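Long-range contact in glycosyl hydrolase, family 8 (Clostridium perfringens, PDB 3REN), which probably hydrolyses alpha-glucans such as starch as an alpha-amylase with an (alpha/alpha)6-barrel fold: residues A[88-100]-A[107-119]. Numbering follows the deposited sequence. Where two conformers were deposited one is given.
Sequences VKEMRLKNGLISW and NSPSSATIDELRI. With SO4 (sulfate ion), chain E.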
loop_
_atom_site.group_PDB
_atom_site.type_symbol
_atom_site.label_atom_id
_atom_site.label_comp_id
_atom_site.label_asym_id
_atom_site.label_seq_id
_atom_site.Cartn_x
_atom_site.Cartn_y
_atom_site.Cartn_z
ATOM N N VAL A 88 9.963 -13.187 3.270
ATOM C CA VAL A 88 10.245 -12.510 1.997
ATOM C C VAL A 88 11.526 -13.051 1.299
ATOM O O VAL A 88 11.554 -13.266 0.076
ATOM C CB VAL A 88 10.317 -10.980 2.246
ATOM C CG1 VAL A 88 11.020 -10.265 1.153
ATOM C CG2 VAL A 88 8.884 -10.446 2.408
ATOM N N LYS A 89 12.581 -13.264 2.077
ATOM C CA LYS A 89 13.849 -13.729 1.484
ATOM C C LYS A 89 13.595 -15.003 0.692
ATOM O O LYS A 89 14.146 -15.153 -0.398
ATOM C CB LYS A 89 14.938 -13.943 2.545
ATOM C CG LYS A 89 15.352 -12.604 3.191
ATOM C CD LYS A 89 16.721 -12.626 3.811
ATOM C CE LYS A 89 16.786 -13.306 5.144
ATOM N NZ LYS A 89 18.220 -13.287 5.663
ATOM N N GLU A 90 12.728 -15.878 1.214
ATOM C CA GLU A 90 12.412 -17.142 0.546
ATOM C C GLU A 90 11.522 -16.970 -0.676
ATOM O O GLU A 90 11.351 -17.901 -1.478
ATOM C CB GLU A 90 11.836 -18.195 1.529
ATOM C CG GLU A 90 12.834 -18.594 2.666
ATOM C CD GLU A 90 14.228 -18.977 2.151
ATOM O OE1 GLU A 90 15.240 -18.418 2.660
ATOM O OE2 GLU A 90 14.324 -19.835 1.237
HETATM N N MSE A 91 10.941 -15.780 -0.820
HETATM C CA MSE A 91 10.127 -15.491 -2.003
HETATM C C MSE A 91 10.993 -14.857 -3.099
HETATM O O MSE A 91 10.476 -14.575 -4.207
HETATM C CB MSE A 91 8.931 -14.580 -1.639
HETATM C CG MSE A 91 7.940 -15.275 -0.702
HETATM SE SE MSE A 91 6.468 -14.184 -0.156
HETATM C CE MSE A 91 5.464 -14.072 -1.854
ATOM N N ARG A 92 12.288 -14.657 -2.826
ATOM C CA ARG A 92 13.172 -14.066 -3.820
ATOM C C ARG A 92 13.298 -15.007 -5.003
ATOM O O ARG A 92 13.445 -16.209 -4.826
ATOM C CB ARG A 92 14.566 -13.728 -3.281
ATOM C CG ARG A 92 15.343 -12.819 -4.201
ATOM C CD ARG A 92 16.799 -12.586 -3.730
ATOM N NE ARG A 92 17.538 -13.836 -3.609
ATOM C CZ ARG A 92 18.690 -13.973 -2.947
ATOM N NH1 ARG A 92 19.286 -15.176 -2.877
ATOM N NH2 ARG A 92 19.241 -12.915 -2.350
ATOM N N LEU A 93 13.272 -14.451 -6.216
ATOM C CA LEU A 93 13.334 -15.275 -7.421
ATOM C C LEU A 93 14.746 -15.240 -8.006
ATOM O O LEU A 93 15.601 -14.499 -7.517
ATOM C CB LEU A 93 12.281 -14.811 -8.434
ATOM C CG LEU A 93 10.789 -14.912 -8.066
ATOM C CD1 LEU A 93 9.932 -14.117 -9.090
ATOM C CD2 LEU A 93 10.324 -16.340 -7.983
ATOM N N LYS A 94 14.990 -16.000 -9.079
ATOM C CA LYS A 94 16.335 -16.036 -9.676
ATOM C C LYS A 94 16.701 -14.693 -10.263
ATOM O O LYS A 94 17.870 -14.342 -10.317
ATOM C CB LYS A 94 16.447 -17.121 -10.769
ATOM N N ASN A 95 15.730 -13.899 -10.703
ATOM C CA ASN A 95 16.117 -12.562 -11.197
ATOM C C ASN A 95 16.445 -11.498 -10.121
ATOM O O ASN A 95 16.723 -10.338 -10.462
ATOM C CB ASN A 95 15.091 -12.031 -12.218
ATOM C CG ASN A 95 13.729 -11.812 -11.613
ATOM O OD1 ASN A 95 13.540 -11.931 -10.381
ATOM N ND2 ASN A 95 12.762 -11.494 -12.459
ATOM N N GLY A 96 16.386 -11.886 -8.834
ATOM C CA GLY A 96 16.619 -10.971 -7.694
ATOM C C GLY A 96 15.374 -10.236 -7.147
ATOM O O GLY A 96 15.448 -9.511 -6.152
ATOM N N LEU A 97 14.237 -10.397 -7.806
ATOM C CA LEU A 97 13.014 -9.738 -7.391
ATOM C C LEU A 97 12.254 -10.667 -6.471
ATOM O O LEU A 97 12.402 -11.889 -6.542
ATOM C CB LEU A 97 12.153 -9.360 -8.608
ATOM C CG LEU A 97 12.747 -8.285 -9.547
ATOM C CD1 LEU A 97 11.745 -7.959 -10.667
ATOM C CD2 LEU A 97 13.221 -6.968 -8.812
ATOM N N ILE A 98 11.460 -10.081 -5.589
ATOM C CA ILE A 98 10.548 -10.835 -4.759
ATOM C C ILE A 98 9.309 -11.207 -5.553
ATOM O O ILE A 98 8.739 -10.382 -6.259
ATOM C CB ILE A 98 10.143 -10.041 -3.516
ATOM C CG1 ILE A 98 11.383 -9.458 -2.798
ATOM C CG2 ILE A 98 9.271 -10.898 -2.596
ATOM C CD1 ILE A 98 12.580 -10.528 -2.550
ATOM N N SER A 99 8.894 -12.452 -5.397
ATOM C CA SER A 99 7.758 -13.006 -6.095
ATOM C C SER A 99 6.522 -12.249 -5.623
ATOM O O SER A 99 6.467 -11.852 -4.455
ATOM C CB SER A 99 7.603 -14.458 -5.693
ATOM O OG SER A 99 6.470 -15.047 -6.304
ATOM N N TRP A 100 5.517 -12.079 -6.487
ATOM C CA TRP A 100 4.273 -11.442 -6.048
ATOM C C TRP A 100 3.469 -12.299 -5.081
ATOM O O TRP A 100 2.759 -11.757 -4.222
ATOM C CB TRP A 100 3.387 -10.918 -7.223
ATOM C CG TRP A 100 2.443 -11.888 -7.764
ATOM C CD1 TRP A 100 2.751 -12.956 -8.547
ATOM C CD2 TRP A 100 1.000 -11.895 -7.628
ATOM N NE1 TRP A 100 1.594 -13.668 -8.899
ATOM C CE2 TRP A 100 0.512 -13.049 -8.335
ATOM C CE3 TRP A 100 0.078 -11.059 -6.982
ATOM C CZ2 TRP A 100 -0.856 -13.380 -8.410
ATOM C CZ3 TRP A 100 -1.307 -11.400 -7.040
ATOM C CH2 TRP A 100 -1.752 -12.550 -7.747
ATOM N N ASN A 107 6.606 -20.368 -5.263
ATOM C CA ASN A 107 6.620 -18.929 -5.618
ATOM C C ASN A 107 6.130 -18.692 -7.055
ATOM O O ASN A 107 6.482 -19.448 -7.936
ATOM C CB ASN A 107 8.058 -18.357 -5.529
ATOM C CG ASN A 107 8.598 -18.321 -4.101
ATOM O OD1 ASN A 107 7.826 -18.149 -3.157
ATOM N ND2 ASN A 107 9.937 -18.475 -3.940
ATOM N N SER A 108 5.351 -17.645 -7.299
ATOM C CA SER A 108 5.009 -17.272 -8.662
ATOM C C SER A 108 6.237 -16.692 -9.335
ATOM O O SER A 108 7.013 -15.979 -8.685
ATOM C CB SER A 108 3.902 -16.231 -8.675
ATOM O OG SER A 108 2.690 -16.813 -8.269
ATOM N N PRO A 109 6.438 -17.008 -10.635
ATOM C CA PRO A 109 7.602 -16.473 -11.353
ATOM C C PRO A 109 7.449 -15.007 -11.724
ATOM O O PRO A 109 8.309 -14.437 -12.389
ATOM C CB PRO A 109 7.660 -17.336 -12.626
ATOM C CG PRO A 109 6.257 -17.789 -12.847
ATOM C CD PRO A 109 5.690 -17.989 -11.462
ATOM N N SER A 110 6.398 -14.358 -11.259
ATOM C CA SER A 110 6.231 -12.967 -11.625
ATOM C C SER A 110 6.263 -12.046 -10.406
ATOM O O SER A 110 6.063 -12.502 -9.251
ATOM C CB SER A 110 4.965 -12.807 -12.459
ATOM O OG SER A 110 3.879 -12.958 -11.607
ATOM N N SER A 111 6.524 -10.772 -10.692
ATOM C CA SER A 111 6.731 -9.727 -9.704
ATOM C C SER A 111 5.980 -8.435 -10.118
ATOM O O SER A 111 5.784 -8.215 -11.306
ATOM C CB SER A 111 8.212 -9.405 -9.628
ATOM O OG SER A 111 8.907 -10.488 -9.068
ATOM N N ALA A 112 5.614 -7.601 -9.145
ATOM C CA ALA A 112 5.023 -6.272 -9.394
ATOM C C ALA A 112 5.954 -5.225 -8.765
ATOM O O ALA A 112 6.283 -5.338 -7.596
ATOM C CB ALA A 112 3.641 -6.195 -8.725
ATOM N N THR A 113 6.346 -4.200 -9.521
ATOM C CA THR A 113 7.255 -3.156 -9.065
ATOM C C THR A 113 6.857 -2.539 -7.713
ATOM O O THR A 113 7.715 -2.260 -6.851
ATOM C CB THR A 113 7.383 -2.112 -10.172
ATOM O OG1 THR A 113 8.099 -2.693 -11.273
ATOM C CG2 THR A 113 8.127 -0.854 -9.727
ATOM N N ILE A 114 5.552 -2.340 -7.511
ATOM C CA ILE A 114 5.101 -1.701 -6.283
ATOM C C ILE A 114 5.462 -2.550 -5.063
ATOM O O ILE A 114 5.836 -1.999 -4.031
ATOM C CB ILE A 114 3.570 -1.391 -6.337
ATOM C CG1 ILE A 114 3.149 -0.534 -5.127
ATOM C CG2 ILE A 114 2.771 -2.718 -6.445
ATOM C CD1 ILE A 114 1.622 -0.137 -5.040
ATOM N N ASP A 115 5.355 -3.881 -5.165
ATOM C CA ASP A 115 5.723 -4.728 -4.040
ATOM C C ASP A 115 7.237 -4.671 -3.765
ATOM O O ASP A 115 7.654 -4.712 -2.595
ATOM C CB ASP A 115 5.373 -6.200 -4.254
ATOM C CG ASP A 115 3.920 -6.447 -4.527
ATOM O OD1 ASP A 115 3.050 -5.707 -4.020
ATOM O OD2 ASP A 115 3.657 -7.446 -5.236
ATOM N N GLU A 116 8.041 -4.622 -4.827
ATOM C CA GLU A 116 9.493 -4.560 -4.690
ATOM C C GLU A 116 9.858 -3.265 -3.992
ATOM O O GLU A 116 10.641 -3.266 -3.058
ATOM C CB GLU A 116 10.207 -4.614 -6.057
ATOM C CG GLU A 116 9.681 -5.699 -6.995
ATOM C CD GLU A 116 9.831 -7.066 -6.356
ATOM O OE1 GLU A 116 10.846 -7.259 -5.633
ATOM O OE2 GLU A 116 8.960 -7.935 -6.564
ATOM N N LEU A 117 9.260 -2.157 -4.440
ATOM C CA LEU A 117 9.603 -0.862 -3.886
ATOM C C LEU A 117 9.126 -0.739 -2.420
ATOM O O LEU A 117 9.789 -0.079 -1.643
ATOM C CB LEU A 117 9.047 0.287 -4.744
ATOM C CG LEU A 117 9.751 0.496 -6.098
ATOM C CD1 LEU A 117 8.916 1.390 -7.027
ATOM C CD2 LEU A 117 11.109 1.097 -5.892
ATOM N N ARG A 118 7.976 -1.340 -2.069
ATOM C CA ARG A 118 7.489 -1.310 -0.690
ATOM C C ARG A 118 8.456 -2.029 0.261
ATOM O O ARG A 118 8.665 -1.588 1.399
ATOM C CB ARG A 118 6.128 -1.968 -0.574
ATOM C CG ARG A 118 5.447 -1.756 0.778
ATOM C CD ARG A 118 4.131 -2.509 0.898
ATOM N NE ARG A 118 3.078 -2.022 -0.013
ATOM C CZ ARG A 118 2.711 -2.615 -1.151
ATOM N NH1 ARG A 118 3.323 -3.710 -1.595
ATOM N NH2 ARG A 118 1.725 -2.096 -1.874
ATOM N N ILE A 119 8.999 -3.150 -0.191
ATOM C CA ILE A 119 9.989 -3.929 0.551
ATOM C C ILE A 119 11.344 -3.225 0.669
ATOM O O ILE A 119 11.964 -3.226 1.742
ATOM C CB ILE A 119 10.082 -5.357 -0.044
ATOM C CG1 ILE A 119 8.796 -6.102 0.362
ATOM C CG2 ILE A 119 11.354 -6.126 0.526
ATOM C CD1 ILE A 119 8.503 -7.405 -0.336
HETATM S S SO4 E . 0.904 -17.045 -10.843
HETATM O O1 SO4 E . -0.206 -17.795 -11.413
HETATM O O2 SO4 E . 1.394 -16.014 -11.751
HETATM O O3 SO4 E . 0.448 -16.405 -9.619
HETATM O O4 SO4 E . 1.967 -18.006 -10.580
HETATM O O HOH W 1 8.456 -19.069 -0.660
HETATM O O HOH W 2 12.637 -18.757 -5.800
HETATM O O HOH W 3 9.915 -11.455 -11.641
HETATM O O HOH W 4 2.108 -9.170 -3.963
#
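Glu-116 and Ile-98 meet where a loop between two helices of the (alpha/alpha)6-barrel, following helix 78-89, lies against the first turns of helix 113-130. The backbone N of Ile-98 donates to Glu-116 OE1 at 2.9 Å, meeting the carboxylate on its syn side and 24° out of its plane. The glutamate chain folds at chi2 (-59°), which turns its buried carboxylate onto the loop backbone. The carbonyl O of Ile-98 accepts from Ser-111 OG at 2.8 Å, the hydroxyl standing well above the carbonyl plane; Ser-111 OG in turn accepts from a water that also receives a proton from Asn-95 ND2. The oxygen of the same amide, Asn-95 OD1, takes the N-H of Leu-97 in an Asx turn.

Beside this, Trp-100 N gives a nearly straight bond to Ser-110 O (2.8 Å), and the same oxygen lies at the edge of the indole, in its plane. Ser-99 OG, held anti to the backbone N, reaches Ser-108 O at 2.6 Å on a lone pair, while the methyls of Leu-93 pack against that carbonyl. Asn-107 ties down the type I turn from Lys-89 to Arg-92: its ND2 donates to a lone pair of Glu-90 O, which lies nearly in the amide plane, and OD1 accepts from a water. Deeper in, Val-88 and Ile-119 meet tip to tip, adding apolar contact between the two helices. On the outer side a sulfate ion, probably from the crystallisation liquor, is also bonded by Arg-101 and lies close to Ser-108 OG; Trp-100 NE1 donates to its O3 at 3.1 Å, with a bent N-H...O angle of 140°.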